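Local coordinates for YkuI protein (Bacillus subtilis, PDB 2BAS) that binds the second messenger cyclic di-GMP and is probably a phosphodiesterase that cleaves it, through an EAL domain joined to a C-terminal signalling domain, at residues M111-A115 / N116-L120; K136-L140 / H141-L145. One frame throughout, in Å; residues are numbered along the deposited sequence.

Interaction 1: M111-A115 / N116-L120; sequences MNQDA and NLLML
Asp114 caps the N-terminal end of the short helix 115-118, in a local contact where the chain leaves strand 108-112 of the EAL domain. The carboxylate oxygen OD1 of Asp114 accepts a weak bond from the backbone N of Asn116, 3.4 Å away. The side chain of Asp114 stands with CG anti to its own backbone N (chi1 -167°), which turns the carboxylate back over the first turn of the helix. There OD1 also lies 3.5 Å from ND2 of Asn116. The carboxylate and amide planes are 69° apart, so the two groups are far from stacked. The other oxygen, OD2, rests on the side chain of Leu117, 3.6 Å from its CG. CB of Asp114 touches the same branch point, the two side chains crossing at a slant. The backbone closes the turn. Leu118 N donates to Asp114 O at 2.9 Å, and Met119 N donates to Ala115 O at the same 2.9 Å. An alanine in place of Asp114 would lose the carboxylate, and the N of Asn116 would probably be left without its cap and Leu117 with less cover. Further back, OE1 of Gln113 comes 4.2 Å from CD1 of Leu118, the two side chains crossing at about a right angle. NE2 of Gln113 is held by Asp89 of helix 82-100, and the amide of Asn116 makes weak bonds to the backbone of Asn151 and Glu153, in the loop beyond strand 143-147. Leu117 leans on Glu82 and Leu86 of helix 82-100, while Leu118 packs on Phe126 of helix 124-135 and Ile147 of strand 143-147.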
HETATM    1  N   MSE A 111      -5.189  -7.324  24.996  1.00 65.17           N
HETATM    2  CA  MSE A 111      -4.783  -8.676  25.351  1.00 70.96           C
HETATM    3  C   MSE A 111      -4.281  -9.437  24.130  1.00 68.80           C
HETATM    4  O   MSE A 111      -5.033  -9.674  23.183  1.00 68.83           O
HETATM    5  CB  MSE A 111      -5.961  -9.435  25.947  1.00 69.38           C
HETATM    6  CG  MSE A 111      -6.499  -8.899  27.253  1.00 76.15           C
HETATM    7 SE   MSE A 111      -8.262  -9.681  27.635  1.00 87.71          SE
HETATM    8  CE  MSE A 111      -9.211  -9.169  25.944  1.00 81.54           C
ATOM      9  N   ASN A 112      -3.012  -9.824  24.167  1.00 70.67           N
ATOM     10  CA  ASN A 112      -2.370 -10.571  23.080  1.00 71.29           C
ATOM     11  C   ASN A 112      -2.629 -12.056  23.241  1.00 71.45           C
ATOM     12  O   ASN A 112      -2.056 -12.705  24.115  1.00 71.77           O
ATOM     13  CB  ASN A 112      -0.865 -10.309  23.084  1.00 71.81           C
ATOM     14  CG  ASN A 112      -0.162 -10.859  21.858  1.00 75.42           C
ATOM     15  OD1 ASN A 112      -0.790 -11.370  20.924  1.00 83.89           O
ATOM     16  ND2 ASN A 112       1.164 -10.748  21.853  1.00 80.62           N
ATOM     17  N   GLN A 113      -3.483 -12.593  22.380  1.00 71.47           N
ATOM     18  CA  GLN A 113      -3.926 -13.970  22.512  1.00 70.65           C
ATOM     19  C   GLN A 113      -3.456 -14.824  21.363  1.00 69.32           C
ATOM     20  O   GLN A 113      -3.578 -14.437  20.209  1.00 68.56           O
ATOM     21  CB  GLN A 113      -5.446 -14.012  22.620  1.00 71.74           C
ATOM     22  CG  GLN A 113      -5.950 -13.444  23.926  1.00 75.03           C
ATOM     23  CD  GLN A 113      -5.865 -14.451  25.049  1.00 81.54           C
ATOM     24  OE1 GLN A 113      -6.489 -15.512  24.983  1.00 84.85           O
ATOM     25  NE2 GLN A 113      -5.102 -14.127  26.090  1.00 81.13           N
ATOM     26  N   ASP A 114      -2.909 -15.984  21.710  1.00 68.61           N
ATOM     27  CA  ASP A 114      -2.410 -16.969  20.758  1.00 67.42           C
ATOM     28  C   ASP A 114      -3.581 -17.557  19.961  1.00 65.67           C
ATOM     29  O   ASP A 114      -4.510 -18.120  20.532  1.00 64.49           O
ATOM     30  CB  ASP A 114      -1.665 -18.064  21.534  1.00 68.13           C
ATOM     31  CG  ASP A 114      -0.838 -18.989  20.645  1.00 71.86           C
ATOM     32  OD1 ASP A 114      -0.928 -18.897  19.394  1.00 74.05           O
ATOM     33  OD2 ASP A 114      -0.094 -19.827  21.223  1.00 70.22           O
ATOM     34  N   ALA A 115      -3.533 -17.395  18.644  1.00 64.54           N
ATOM     35  CA  ALA A 115      -4.595 -17.858  17.758  1.00 64.71           C
ATOM     36  C   ALA A 115      -4.830 -19.373  17.845  1.00 65.71           C
ATOM     37  O   ALA A 115      -5.977 -19.829  17.817  1.00 65.78           O
ATOM     38  CB  ALA A 115      -4.295 -17.454  16.336  1.00 63.97           C
ATOM     39  N   ASN A 116      -3.747 -20.145  17.948  1.00 65.17           N
ATOM     40  CA  ASN A 116      -3.849 -21.598  18.065  1.00 64.76           C
ATOM     41  C   ASN A 116      -4.545 -22.024  19.362  1.00 63.62           C
ATOM     42  O   ASN A 116      -5.419 -22.890  19.335  1.00 64.59           O
ATOM     43  CB  ASN A 116      -2.471 -22.265  17.959  1.00 65.61           C
ATOM     44  CG  ASN A 116      -1.693 -21.834  16.721  1.00 65.23           C
ATOM     45  OD1 ASN A 116      -2.188 -21.905  15.588  1.00 64.87           O
ATOM     46  ND2 ASN A 116      -0.454 -21.397  16.938  1.00 62.90           N
ATOM     47  N   LEU A 117      -4.159 -21.419  20.488  1.00 61.98           N
ATOM     48  CA  LEU A 117      -4.810 -21.704  21.778  1.00 60.84           C
ATOM     49  C   LEU A 117      -6.274 -21.316  21.740  1.00 59.51           C
ATOM     50  O   LEU A 117      -7.135 -22.035  22.252  1.00 60.52           O
ATOM     51  CB  LEU A 117      -4.129 -20.977  22.940  1.00 59.86           C
ATOM     52  CG  LEU A 117      -2.669 -21.305  23.260  1.00 61.51           C
ATOM     53  CD1 LEU A 117      -2.226 -20.520  24.482  1.00 60.48           C
ATOM     54  CD2 LEU A 117      -2.458 -22.799  23.483  1.00 62.83           C
ATOM     55  N   LEU A 118      -6.539 -20.179  21.109  1.00 58.45           N
ATOM     56  CA  LEU A 118      -7.871 -19.633  20.989  1.00 58.06           C
ATOM     57  C   LEU A 118      -8.775 -20.547  20.161  1.00 57.41           C
ATOM     58  O   LEU A 118      -9.921 -20.808  20.526  1.00 56.36           O
ATOM     59  CB  LEU A 118      -7.776 -18.241  20.363  1.00 57.97           C
ATOM     60  CG  LEU A 118      -8.916 -17.241  20.566  1.00 60.41           C
ATOM     61  CD1 LEU A 118      -9.118 -16.924  22.034  1.00 59.16           C
ATOM     62  CD2 LEU A 118      -8.614 -15.971  19.794  1.00 60.67           C
HETATM   63  N   MSE A 119      -8.233 -21.068  19.067  1.00 58.53           N
HETATM   64  CA  MSE A 119      -9.017 -21.834  18.108  1.00 59.08           C
HETATM   65  C   MSE A 119      -9.251 -23.298  18.504  1.00 59.53           C
HETATM   66  O   MSE A 119      -9.924 -24.029  17.779  1.00 59.83           O
HETATM   67  CB  MSE A 119      -8.367 -21.747  16.725  1.00 58.40           C
HETATM   68  CG  MSE A 119      -9.354 -21.883  15.576  1.00 66.13           C
HETATM   69 SE   MSE A 119     -10.658 -20.414  15.531  1.00 75.70          SE
HETATM   70  CE  MSE A 119     -12.004 -21.243  14.445  1.00 60.53           C
ATOM     71  N   LEU A 120      -8.706 -23.726  19.643  1.00 59.76           N
ATOM     72  CA  LEU A 120      -8.930 -25.097  20.142  1.00 60.26           C
ATOM     73  C   LEU A 120     -10.401 -25.424  20.453  1.00 60.07           C
ATOM     74  O   LEU A 120     -10.789 -26.597  20.475  1.00 61.26           O
ATOM     75  CB  LEU A 120      -8.065 -25.392  21.373  1.00 59.43           C
ATOM     76  CG  LEU A 120      -6.557 -25.596  21.192  1.00 60.32           C
ATOM     77  CD1 LEU A 120      -5.871 -25.620  22.545  1.00 59.01           C
ATOM     78  CD2 LEU A 120      -6.252 -26.866  20.411  1.00 58.37           C
TER

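Interaction 2: K136-L140 / H141-L145; sequences KGIEL and HRFVL
Glu139 and His141 lie side by side and point the same way. CB of Glu139 sits over one face of the imidazole, 3.9 Å from the centroid of the His141 ring, in a CH-pi contact. The carboxylate is turned 53° from the ring plane. Its OE2 lies near CE1 and NE2 of His141, but the angle at NE2 is too poor for a hydrogen bond. His141 reaches this place with CG between its backbone N and carbonyl carbon (chi1 69°), which folds the ring back toward Glu139. On the buried side, Ile138 meets Arg142 and Phe143, crossing each at about a right angle. Its CG2 lies over one face of the Arg142 guanidinium, near the rim and 3.6 Å from NH1. The same methyl is 3.8 Å from CZ of Phe143. The connection is an alpha-to-beta loop of the EAL barrel, leading from helix 124-135 into strand 143-147. It starts at Gly137, whose positive phi ends the helix in a Schellman motif. A short 3-10 turn then leads into the strand. Arg142 N donates to Glu139 O at 3.0 Å, and Phe143 N donates to Leu140 O at 3.2 Å. Leu140 O also lies at the edge of the Phe143 ring. CD2 of Leu140 lies 4.2 Å from CE1 of Phe143, the two side chains crossing at a slant. The bent Arg142 chain directs NE to the carbonyl of Leu107, just before strand 108-112, while Phe143 packs on Ile109 and Met111 in that strand and on Leu130 of helix 124-135.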
ATOM      1  N   LYS A 136     -20.037  -8.206  35.170  1.00 65.68           N
ATOM      2  CA  LYS A 136     -19.512  -7.456  36.316  1.00 65.25           C
ATOM      3  C   LYS A 136     -19.371  -5.959  36.012  1.00 65.25           C
ATOM      4  O   LYS A 136     -19.012  -5.173  36.892  1.00 65.39           O
ATOM      5  CB  LYS A 136     -18.180  -8.047  36.791  1.00 64.80           C
ATOM      6  CG  LYS A 136     -18.278  -9.499  37.199  1.00 64.58           C
ATOM      7  CD  LYS A 136     -16.931 -10.083  37.576  1.00 62.97           C
ATOM      8  CE  LYS A 136     -17.125 -11.467  38.193  1.00 61.32           C
ATOM      9  NZ  LYS A 136     -15.879 -12.012  38.800  1.00 62.32           N
ATOM     10  N   GLY A 137     -19.647  -5.575  34.767  1.00 64.79           N
ATOM     11  CA  GLY A 137     -19.670  -4.164  34.388  1.00 65.32           C
ATOM     12  C   GLY A 137     -18.614  -3.646  33.425  1.00 66.35           C
ATOM     13  O   GLY A 137     -18.389  -2.437  33.370  1.00 67.17           O
ATOM     14  N   ILE A 138     -17.956  -4.538  32.677  1.00 66.06           N
ATOM     15  CA  ILE A 138     -16.996  -4.118  31.646  1.00 65.76           C
ATOM     16  C   ILE A 138     -17.597  -4.291  30.253  1.00 66.41           C
ATOM     17  O   ILE A 138     -17.777  -5.415  29.775  1.00 66.92           O
ATOM     18  CB  ILE A 138     -15.647  -4.887  31.689  1.00 65.09           C
ATOM     19  CG1 ILE A 138     -14.923  -4.684  33.018  1.00 65.95           C
ATOM     20  CG2 ILE A 138     -14.745  -4.404  30.568  1.00 64.27           C
ATOM     21  CD1 ILE A 138     -13.564  -5.385  33.098  1.00 64.23           C
ATOM     22  N   GLU A 139     -17.889  -3.170  29.606  1.00 65.69           N
ATOM     23  CA  GLU A 139     -18.465  -3.178  28.271  1.00 65.57           C
ATOM     24  C   GLU A 139     -17.520  -3.866  27.282  1.00 65.13           C
ATOM     25  O   GLU A 139     -16.328  -3.556  27.232  1.00 66.23           O
ATOM     26  CB  GLU A 139     -18.801  -1.746  27.843  1.00 64.50           C
ATOM     27  CG  GLU A 139     -19.850  -1.072  28.742  1.00 66.01           C
ATOM     28  CD  GLU A 139     -20.027   0.415  28.462  1.00 67.50           C
ATOM     29  OE1 GLU A 139     -21.188   0.877  28.392  1.00 67.89           O
ATOM     30  OE2 GLU A 139     -19.009   1.126  28.308  1.00 71.05           O
ATOM     31  N   LEU A 140     -18.058  -4.807  26.510  1.00 64.22           N
ATOM     32  CA  LEU A 140     -17.270  -5.605  25.562  1.00 63.58           C
ATOM     33  C   LEU A 140     -16.472  -4.791  24.546  1.00 63.88           C
ATOM     34  O   LEU A 140     -15.449  -5.265  24.035  1.00 63.40           O
ATOM     35  CB  LEU A 140     -18.161  -6.608  24.825  1.00 63.29           C
ATOM     36  CG  LEU A 140     -18.783  -7.739  25.650  1.00 63.87           C
ATOM     37  CD1 LEU A 140     -19.870  -8.455  24.858  1.00 64.23           C
ATOM     38  CD2 LEU A 140     -17.724  -8.723  26.141  1.00 62.49           C
ATOM     39  N   HIS A 141     -16.934  -3.573  24.263  1.00 64.10           N
ATOM     40  CA  HIS A 141     -16.280  -2.713  23.282  1.00 64.33           C
ATOM     41  C   HIS A 141     -14.944  -2.176  23.783  1.00 64.47           C
ATOM     42  O   HIS A 141     -14.234  -1.505  23.047  1.00 64.89           O
ATOM     43  CB  HIS A 141     -17.203  -1.572  22.808  1.00 65.32           C
ATOM     44  CG  HIS A 141     -17.492  -0.526  23.848  1.00 67.09           C
ATOM     45  ND1 HIS A 141     -18.749  -0.331  24.375  1.00 68.26           N
ATOM     46  CD2 HIS A 141     -16.693   0.400  24.434  1.00 68.77           C
ATOM     47  CE1 HIS A 141     -18.712   0.661  25.249  1.00 67.02           C
ATOM     48  NE2 HIS A 141     -17.475   1.119  25.307  1.00 67.06           N
ATOM     49  N   ARG A 142     -14.609  -2.473  25.035  1.00 64.64           N
ATOM     50  CA  ARG A 142     -13.354  -2.015  25.622  1.00 65.16           C
ATOM     51  C   ARG A 142     -12.201  -2.990  25.411  1.00 65.05           C
ATOM     52  O   ARG A 142     -11.044  -2.669  25.719  1.00 65.71           O
ATOM     53  CB  ARG A 142     -13.539  -1.766  27.115  1.00 64.95           C
ATOM     54  CG  ARG A 142     -14.326  -0.503  27.442  1.00 67.90           C
ATOM     55  CD  ARG A 142     -14.690  -0.472  28.928  1.00 71.35           C
ATOM     56  NE  ARG A 142     -13.506  -0.470  29.786  1.00 70.58           N
ATOM     57  CZ  ARG A 142     -13.516  -0.699  31.095  1.00 72.40           C
ATOM     58  NH1 ARG A 142     -14.655  -0.962  31.731  1.00 74.69           N
ATOM     59  NH2 ARG A 142     -12.376  -0.670  31.772  1.00 73.76           N
ATOM     60  N   PHE A 143     -12.518  -4.176  24.897  1.00 63.71           N
ATOM     61  CA  PHE A 143     -11.521  -5.220  24.702  1.00 63.95           C
ATOM     62  C   PHE A 143     -10.867  -5.147  23.338  1.00 63.31           C
ATOM     63  O   PHE A 143     -11.545  -5.086  22.309  1.00 63.07           O
ATOM     64  CB  PHE A 143     -12.133  -6.609  24.879  1.00 63.97           C
ATOM     65  CG  PHE A 143     -12.544  -6.918  26.292  1.00 68.03           C
ATOM     66  CD1 PHE A 143     -13.895  -6.942  26.647  1.00 68.05           C
ATOM     67  CD2 PHE A 143     -11.589  -7.190  27.272  1.00 66.73           C
ATOM     68  CE1 PHE A 143     -14.285  -7.239  27.952  1.00 68.06           C
ATOM     69  CE2 PHE A 143     -11.976  -7.478  28.578  1.00 66.36           C
ATOM     70  CZ  PHE A 143     -13.322  -7.506  28.918  1.00 64.45           C
ATOM     71  N   VAL A 144      -9.540  -5.159  23.336  1.00 63.09           N
ATOM     72  CA  VAL A 144      -8.797  -5.258  22.090  1.00 62.18           C
ATOM     73  C   VAL A 144      -8.051  -6.598  22.049  1.00 61.05           C
ATOM     74  O   VAL A 144      -7.073  -6.814  22.767  1.00 60.52           O
ATOM     75  CB  VAL A 144      -7.873  -4.047  21.850  1.00 61.74           C
ATOM     76  CG1 VAL A 144      -7.130  -4.208  20.543  1.00 65.54           C
ATOM     77  CG2 VAL A 144      -8.688  -2.765  21.801  1.00 61.84           C
ATOM     78  N   LEU A 145      -8.559  -7.494  21.212  1.00 59.50           N
ATOM     79  CA  LEU A 145      -7.976  -8.800  21.014  1.00 59.44           C
ATOM     80  C   LEU A 145      -6.891  -8.737  19.929  1.00 61.27           C
ATOM     81  O   LEU A 145      -7.187  -8.572  18.736  1.00 59.56           O
ATOM     82  CB  LEU A 145      -9.074  -9.784  20.619  1.00 58.47           C
ATOM     83  CG  LEU A 145      -8.786 -11.275  20.635  1.00 60.10           C
ATOM     84  CD1 LEU A 145      -8.820 -11.785  22.067  1.00 66.60           C
ATOM     85  CD2 LEU A 145      -9.818 -12.012  19.804  1.00 62.11           C
TER

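In the fold
Strand 108-112 runs first, and interaction 1 closes the turn where it passes into helix 115-118. The chain then forms helix 124-135. Interaction 2 closes the loop that brings it back into strand 143-147. The two contacts follow in series and neither nests in nor crosses the other. Their centres are about 17 Å apart, at the two ends of a beta-alpha-beta crossover between parallel neighbouring strands. They meet where the two strands lie side by side, and Met111 N probably bonds to Val144 O at 3.0 Å. Gln113 and Leu118 also pack on Leu145. Strands 108-112 and 143-147 are thereby tied to each other, with helix 124-135 packed against them.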